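PDB 5UPB: acetoacetate decarboxylase from Sphingomonas wittichii, which belongs to the acetoacetate decarboxylase-like enzymes and probably acts as a lyase. Local coordinates for residues R208-I219 against H235-S244. Sequence-based numbering, arbitrary orientation.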
ATOM      1  N   ARG A 208      -9.041 -22.765  19.639  1.00 28.93           N
ATOM      2  CA  ARG A 208      -8.319 -23.913  19.120  1.00 31.61           C
ATOM      3  C   ARG A 208      -6.880 -23.549  18.775  1.00 30.77           C
ATOM      4  O   ARG A 208      -6.634 -22.510  18.167  1.00 30.36           O
ATOM      5  CB  ARG A 208      -9.005 -24.511  17.883  1.00 32.78           C
ATOM      6  CG  ARG A 208      -8.262 -25.707  17.334  1.00 29.88           C
ATOM      7  CD  ARG A 208      -8.904 -26.306  16.113  1.00 35.00           C
ATOM      8  NE  ARG A 208      -8.040 -27.349  15.573  1.00 33.69           N
ATOM      9  CZ  ARG A 208      -8.138 -27.852  14.358  1.00 33.97           C
ATOM     10  NH1 ARG A 208      -9.083 -27.409  13.542  1.00 32.08           N
ATOM     11  NH2 ARG A 208      -7.272 -28.782  13.957  1.00 33.34           N
ATOM     12  N   VAL A 209      -5.936 -24.375  19.174  1.00 26.16           N
ATOM     13  CA  VAL A 209      -4.543 -24.255  18.754  1.00 21.59           C
ATOM     14  C   VAL A 209      -4.119 -25.621  18.242  1.00 38.21           C
ATOM     15  O   VAL A 209      -4.476 -26.657  18.824  1.00 35.81           O
ATOM     16  CB  VAL A 209      -3.610 -23.743  19.865  1.00 29.20           C
ATOM     17  CG1 VAL A 209      -3.968 -22.299  20.216  1.00 39.80           C
ATOM     18  CG2 VAL A 209      -3.699 -24.650  21.122  1.00 33.13           C
ATOM     19  N   GLY A 210      -3.333 -25.629  17.175  1.00 29.49           N
ATOM     20  CA  GLY A 210      -2.862 -26.885  16.618  1.00 35.45           C
ATOM     21  C   GLY A 210      -1.784 -26.613  15.594  1.00 32.31           C
ATOM     22  O   GLY A 210      -1.381 -25.471  15.383  1.00 29.57           O
ATOM     23  N   ASP A 211      -1.300 -27.681  14.969  1.00 30.64           N
ATOM     24  CA  ASP A 211      -0.212 -27.606  13.984  1.00 28.66           C
ATOM     25  C   ASP A 211       0.942 -26.764  14.501  1.00 30.06           C
ATOM     26  O   ASP A 211       1.385 -25.792  13.885  1.00 32.18           O
ATOM     27  CB  ASP A 211      -0.732 -27.087  12.641  1.00 31.35           C
ATOM     28  CG  ASP A 211      -1.708 -28.064  11.996  1.00 45.80           C
ATOM     29  OD1 ASP A 211      -1.253 -29.171  11.647  1.00 49.54           O
ATOM     30  OD2 ASP A 211      -2.921 -27.770  11.893  1.00 40.84           O
ATOM     31  N   ILE A 212       1.417 -27.161  15.655  1.00 28.66           N
ATOM     32  CA  ILE A 212       2.416 -26.422  16.412  1.00 29.24           C
ATOM     33  C   ILE A 212       3.808 -26.954  16.090  1.00 38.85           C
ATOM     34  O   ILE A 212       4.044 -28.186  16.071  1.00 33.58           O
ATOM     35  CB  ILE A 212       2.130 -26.529  17.915  1.00 31.36           C
ATOM     36  CG1 ILE A 212       0.722 -26.050  18.220  1.00 37.15           C
ATOM     37  CG2 ILE A 212       3.127 -25.735  18.706  1.00 32.95           C
ATOM     38  CD1 ILE A 212       0.257 -26.425  19.660  1.00 33.43           C
ATOM     39  N   TRP A 213       4.734 -26.019  15.836  1.00 28.49           N
ATOM     40  CA  TRP A 213       6.148 -26.308  15.602  1.00 32.22           C
ATOM     41  C   TRP A 213       7.006 -25.373  16.439  1.00 34.91           C
ATOM     42  O   TRP A 213       6.756 -24.168  16.490  1.00 36.43           O
ATOM     43  CB  TRP A 213       6.509 -26.154  14.129  1.00 37.75           C
ATOM     44  CG  TRP A 213       5.690 -27.059  13.235  1.00 35.82           C
ATOM     45  CD1 TRP A 213       4.445 -26.807  12.745  1.00 35.02           C
ATOM     46  CD2 TRP A 213       6.067 -28.342  12.731  1.00 33.32           C
ATOM     47  NE1 TRP A 213       4.010 -27.867  11.981  1.00 29.63           N
ATOM     48  CE2 TRP A 213       4.995 -28.812  11.937  1.00 30.19           C
ATOM     49  CE3 TRP A 213       7.196 -29.148  12.884  1.00 31.54           C
ATOM     50  CZ2 TRP A 213       5.010 -30.066  11.316  1.00 35.20           C
ATOM     51  CZ3 TRP A 213       7.214 -30.396  12.248  1.00 33.34           C
ATOM     52  CH2 TRP A 213       6.139 -30.827  11.464  1.00 33.86           C
ATOM     53  N   ALA A 214       8.019 -25.920  17.089  1.00 31.10           N
ATOM     54  CA  ALA A 214       8.935 -25.155  17.919  1.00 33.49           C
ATOM     55  C   ALA A 214      10.262 -25.025  17.189  1.00 32.42           C
ATOM     56  O   ALA A 214      10.570 -25.787  16.276  1.00 37.50           O
ATOM     57  CB  ALA A 214       9.156 -25.828  19.285  1.00 35.74           C
ATOM     58  N   GLY A 215      11.078 -24.075  17.612  1.00 38.27           N
ATOM     59  CA  GLY A 215      12.351 -23.931  16.934  1.00 46.12           C
ATOM     60  C   GLY A 215      13.170 -22.818  17.513  1.00 39.59           C
ATOM     61  O   GLY A 215      12.930 -22.352  18.628  1.00 40.31           O
ATOM     62  N   GLU A 216      14.212 -22.473  16.771  1.00 34.40           N
ATOM     63  CA  GLU A 216      15.163 -21.485  17.220  1.00 29.63           C
ATOM     64  C   GLU A 216      14.656 -20.115  16.792  1.00 33.03           C
ATOM     65  O   GLU A 216      14.477 -19.892  15.595  1.00 33.36           O
ATOM     66  CB  GLU A 216      16.535 -21.728  16.626  1.00 38.94           C
ATOM     67  CG  GLU A 216      17.586 -20.750  17.143  1.00107.90           C
ATOM     68  CD  GLU A 216      18.888 -20.812  16.372  1.00169.71           C
ATOM     69  OE1 GLU A 216      18.927 -21.481  15.320  1.00188.71           O
ATOM     70  OE2 GLU A 216      19.867 -20.173  16.808  1.00192.79           O
ATOM     71  N   PRO A 217      14.326 -19.224  17.716  1.00 32.79           N
ATOM     72  CA  PRO A 217      13.732 -17.940  17.338  1.00 38.38           C
ATOM     73  C   PRO A 217      14.760 -16.854  17.090  1.00 29.21           C
ATOM     74  O   PRO A 217      15.903 -16.919  17.529  1.00 31.01           O
ATOM     75  CB  PRO A 217      12.894 -17.569  18.562  1.00 45.64           C
ATOM     76  CG  PRO A 217      13.677 -18.152  19.717  1.00 39.62           C
ATOM     77  CD  PRO A 217      14.266 -19.457  19.173  1.00 37.33           C
ATOM     78  N   PHE A 218      14.305 -15.797  16.430  1.00 35.35           N
ATOM     79  CA  PHE A 218      15.068 -14.567  16.458  1.00 41.73           C
ATOM     80  C   PHE A 218      14.079 -13.422  16.412  1.00 32.68           C
ATOM     81  O   PHE A 218      12.963 -13.560  15.913  1.00 29.81           O
ATOM     82  CB  PHE A 218      16.091 -14.466  15.322  1.00 50.92           C
ATOM     83  CG  PHE A 218      15.616 -13.692  14.140  1.00 48.31           C
ATOM     84  CD1 PHE A 218      15.639 -12.312  14.121  1.00 66.43           C
ATOM     85  CD2 PHE A 218      15.175 -14.367  13.027  1.00 46.48           C
ATOM     86  CE1 PHE A 218      15.183 -11.612  13.010  1.00 52.04           C
ATOM     87  CE2 PHE A 218      14.717 -13.686  11.920  1.00 45.67           C
ATOM     88  CZ  PHE A 218      14.724 -12.301  11.909  1.00 50.93           C
ATOM     89  N   ILE A 219      14.476 -12.325  17.024  1.00 35.30           N
ATOM     90  CA  ILE A 219      13.678 -11.120  17.003  1.00 38.94           C
ATOM     91  C   ILE A 219      14.659  -9.961  16.890  1.00 37.23           C
ATOM     92  O   ILE A 219      15.739  -9.988  17.487  1.00 34.98           O
ATOM     93  CB  ILE A 219      12.788 -11.022  18.258  1.00 42.38           C
ATOM     94  CG1 ILE A 219      12.061  -9.679  18.277  1.00 43.23           C
ATOM     95  CG2 ILE A 219      13.629 -11.195  19.516  1.00 63.91           C
ATOM     96  CD1 ILE A 219      10.934  -9.651  19.287  1.00 44.15           C
ATOM     97  N   HIS A 235      16.071  -7.477  26.334  1.00 45.58           N
ATOM     98  CA  HIS A 235      15.283  -8.674  26.573  1.00 44.79           C
ATOM     99  C   HIS A 235      16.169  -9.908  26.526  1.00 47.93           C
ATOM    100  O   HIS A 235      17.284  -9.904  26.002  1.00 44.01           O
ATOM    101  CB  HIS A 235      14.148  -8.825  25.570  1.00 47.00           C
ATOM    102  CG  HIS A 235      14.610  -8.837  24.154  1.00 50.16           C
ATOM    103  ND1 HIS A 235      14.347  -7.809  23.276  1.00 46.33           N
ATOM    104  CD2 HIS A 235      15.349  -9.742  23.471  1.00 46.85           C
ATOM    105  CE1 HIS A 235      14.890  -8.091  22.103  1.00 51.14           C
ATOM    106  NE2 HIS A 235      15.508  -9.255  22.196  1.00 49.87           N
ATOM    107  N   GLU A 236      15.618 -10.971  27.079  1.00 47.84           N
ATOM    108  CA  GLU A 236      16.125 -12.323  26.943  1.00 47.01           C
ATOM    109  C   GLU A 236      15.161 -13.062  26.032  1.00 42.57           C
ATOM    110  O   GLU A 236      13.948 -13.031  26.258  1.00 41.21           O
ATOM    111  CB  GLU A 236      16.204 -13.028  28.297  1.00 49.13           C
ATOM    112  CG  GLU A 236      16.657 -14.499  28.199  1.00 62.06           C
ATOM    113  CD  GLU A 236      16.597 -15.256  29.539  1.00 70.02           C
ATOM    114  OE1 GLU A 236      16.929 -16.472  29.556  1.00 58.63           O
ATOM    115  OE2 GLU A 236      16.165 -14.651  30.551  1.00 81.13           O
ATOM    116  N   VAL A 237      15.689 -13.679  24.985  1.00 39.64           N
ATOM    117  CA  VAL A 237      14.867 -14.452  24.059  1.00 38.77           C
ATOM    118  C   VAL A 237      14.678 -15.852  24.632  1.00 44.86           C
ATOM    119  O   VAL A 237      15.645 -16.565  24.894  1.00 45.09           O
ATOM    120  CB  VAL A 237      15.515 -14.502  22.670  1.00 42.20           C
ATOM    121  CG1 VAL A 237      14.610 -15.219  21.712  1.00 36.26           C
ATOM    122  CG2 VAL A 237      15.819 -13.090  22.164  1.00 47.85           C
ATOM    123  N   LEU A 238      13.434 -16.238  24.860  1.00 40.05           N
ATOM    124  CA  LEU A 238      13.135 -17.496  25.543  1.00 41.03           C
ATOM    125  C   LEU A 238      12.820 -18.636  24.589  1.00 43.39           C
ATOM    126  O   LEU A 238      13.365 -19.728  24.725  1.00 40.62           O
ATOM    127  CB  LEU A 238      11.951 -17.299  26.496  1.00 37.31           C
ATOM    128  CG  LEU A 238      12.104 -16.176  27.515  1.00 41.39           C
ATOM    129  CD1 LEU A 238      10.820 -16.025  28.307  1.00 44.49           C
ATOM    130  CD2 LEU A 238      13.278 -16.455  28.459  1.00 48.85           C
ATOM    131  N   ALA A 239      11.909 -18.430  23.650  1.00 44.34           N
ATOM    132  CA  ALA A 239      11.449 -19.533  22.822  1.00 40.26           C
ATOM    133  C   ALA A 239      10.744 -18.986  21.598  1.00 40.84           C
ATOM    134  O   ALA A 239      10.347 -17.820  21.556  1.00 34.51           O
ATOM    135  CB  ALA A 239      10.476 -20.423  23.588  1.00 42.10           C
ATOM    136  N   GLY A 240      10.592 -19.845  20.604  1.00 37.74           N
ATOM    137  CA  GLY A 240       9.832 -19.491  19.421  1.00 34.63           C
ATOM    138  C   GLY A 240       8.943 -20.639  19.001  1.00 35.00           C
ATOM    139  O   GLY A 240       9.258 -21.813  19.236  1.00 30.19           O
ATOM    140  N   VAL A 241       7.804 -20.284  18.417  1.00 30.16           N
ATOM    141  CA  VAL A 241       6.821 -21.254  17.953  1.00 33.23           C
ATOM    142  C   VAL A 241       6.011 -20.649  16.808  1.00 40.58           C
ATOM    143  O   VAL A 241       5.832 -19.423  16.724  1.00 32.58           O
ATOM    144  CB  VAL A 241       5.901 -21.697  19.116  1.00 38.65           C
ATOM    145  CG1 VAL A 241       5.037 -20.542  19.562  1.00 33.32           C
ATOM    146  CG2 VAL A 241       5.047 -22.863  18.717  1.00 48.82           C
ATOM    147  N   THR A 242       5.555 -21.524  15.894  1.00 30.88           N
ATOM    148  CA  THR A 242       4.580 -21.172  14.859  1.00 29.77           C
ATOM    149  C   THR A 242       3.464 -22.201  14.941  1.00 29.25           C
ATOM    150  O   THR A 242       3.703 -23.366  15.300  1.00 31.43           O
ATOM    151  CB  THR A 242       5.209 -21.123  13.436  1.00 32.81           C
ATOM    152  OG1 THR A 242       4.270 -20.579  12.495  1.00 36.03           O
ATOM    153  CG2 THR A 242       5.672 -22.534  12.955  1.00 33.14           C
ATOM    154  N   TYR A 243       2.241 -21.761  14.695  1.00 27.03           N
ATOM    155  CA  TYR A 243       1.090 -22.612  14.938  1.00 31.29           C
ATOM    156  C   TYR A 243      -0.124 -22.011  14.268  1.00 31.59           C
ATOM    157  O   TYR A 243      -0.112 -20.862  13.794  1.00 29.85           O
ATOM    158  CB  TYR A 243       0.834 -22.797  16.424  1.00 28.87           C
ATOM    159  CG  TYR A 243       0.565 -21.510  17.161  1.00 37.51           C
ATOM    160  CD1 TYR A 243       1.605 -20.734  17.617  1.00 31.47           C
ATOM    161  CD2 TYR A 243      -0.733 -21.112  17.455  1.00 36.06           C
ATOM    162  CE1 TYR A 243       1.357 -19.565  18.324  1.00 35.45           C
ATOM    163  CE2 TYR A 243      -0.986 -19.967  18.155  1.00 41.69           C
ATOM    164  CZ  TYR A 243       0.064 -19.197  18.601  1.00 37.62           C
ATOM    165  OH  TYR A 243      -0.204 -18.046  19.309  1.00 45.36           O
ATOM    166  N   SER A 244      -1.203 -22.784  14.304  1.00 27.31           N
ATOM    167  CA  SER A 244      -2.498 -22.308  13.835  1.00 27.60           C
ATOM    168  C   SER A 244      -3.440 -22.139  15.012  1.00 35.84           C
ATOM    169  O   SER A 244      -3.373 -22.860  16.023  1.00 33.76           O
ATOM    170  CB  SER A 244      -3.077 -23.244  12.789  1.00 34.05           C
ATOM    171  OG  SER A 244      -2.174 -23.307  11.704  1.00 34.51           O
TER
HETATM  172  O   HOH W   1      -2.603 -25.351   9.926  1.00 46.37           O
HETATM  173  O   HOH W   2      12.010 -22.386  21.189  1.00 38.71           O
HETATM  174  O   HOH W   3      17.115 -10.400  20.485  1.00 54.68           O
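Between the G210–S244 and W213–T242 pairs the antiparallel register slips by one residue: 208-219 carries a beta bulge where D211, with positive phi and psi (48°/55°), turns a corner. G210 and S244 exchange two backbone hydrogen bonds, S244 N to G210 O being 2.9 Å, and W213 and T242 do the same beyond the bulge. D211 O accepts no hydrogen bond and meets the CA-H of Y243 instead (O to CA 3.4 Å). A water links D211 OD2, through a weak bond, to S244 OG; the stronger partners of these groups are Y134 of the second subunit and D26.

Segment 235-244 is flanked by antiparallel partners, 208-219 and strand 21-34, within the strand-rich acetoacetate decarboxylase-like fold. I212, beside the bulge, presses CG2 closely on V241 CG2 (3.5 Å) and brings CG1 to Y243 CB (3.7 Å). With CG1 at chi1 67°, V241 holds CG2 anti to the backbone N, where it lies 3.1 Å from W213 O. W213 and T242 share a face: W213 CB meets T242 CG2 at 3.9 Å, the indole leading away.

At G215 direct pairing thins to one weak bond, G215 N to G240 O (3.3 Å), and a water donates to G215 O and accepts from G240 N. P217 then lays its ring against the G240 backbone, with CG 3.7 Å from V237 CG1, and I219 CG2 touches both V237 CG2 and H235 NE2.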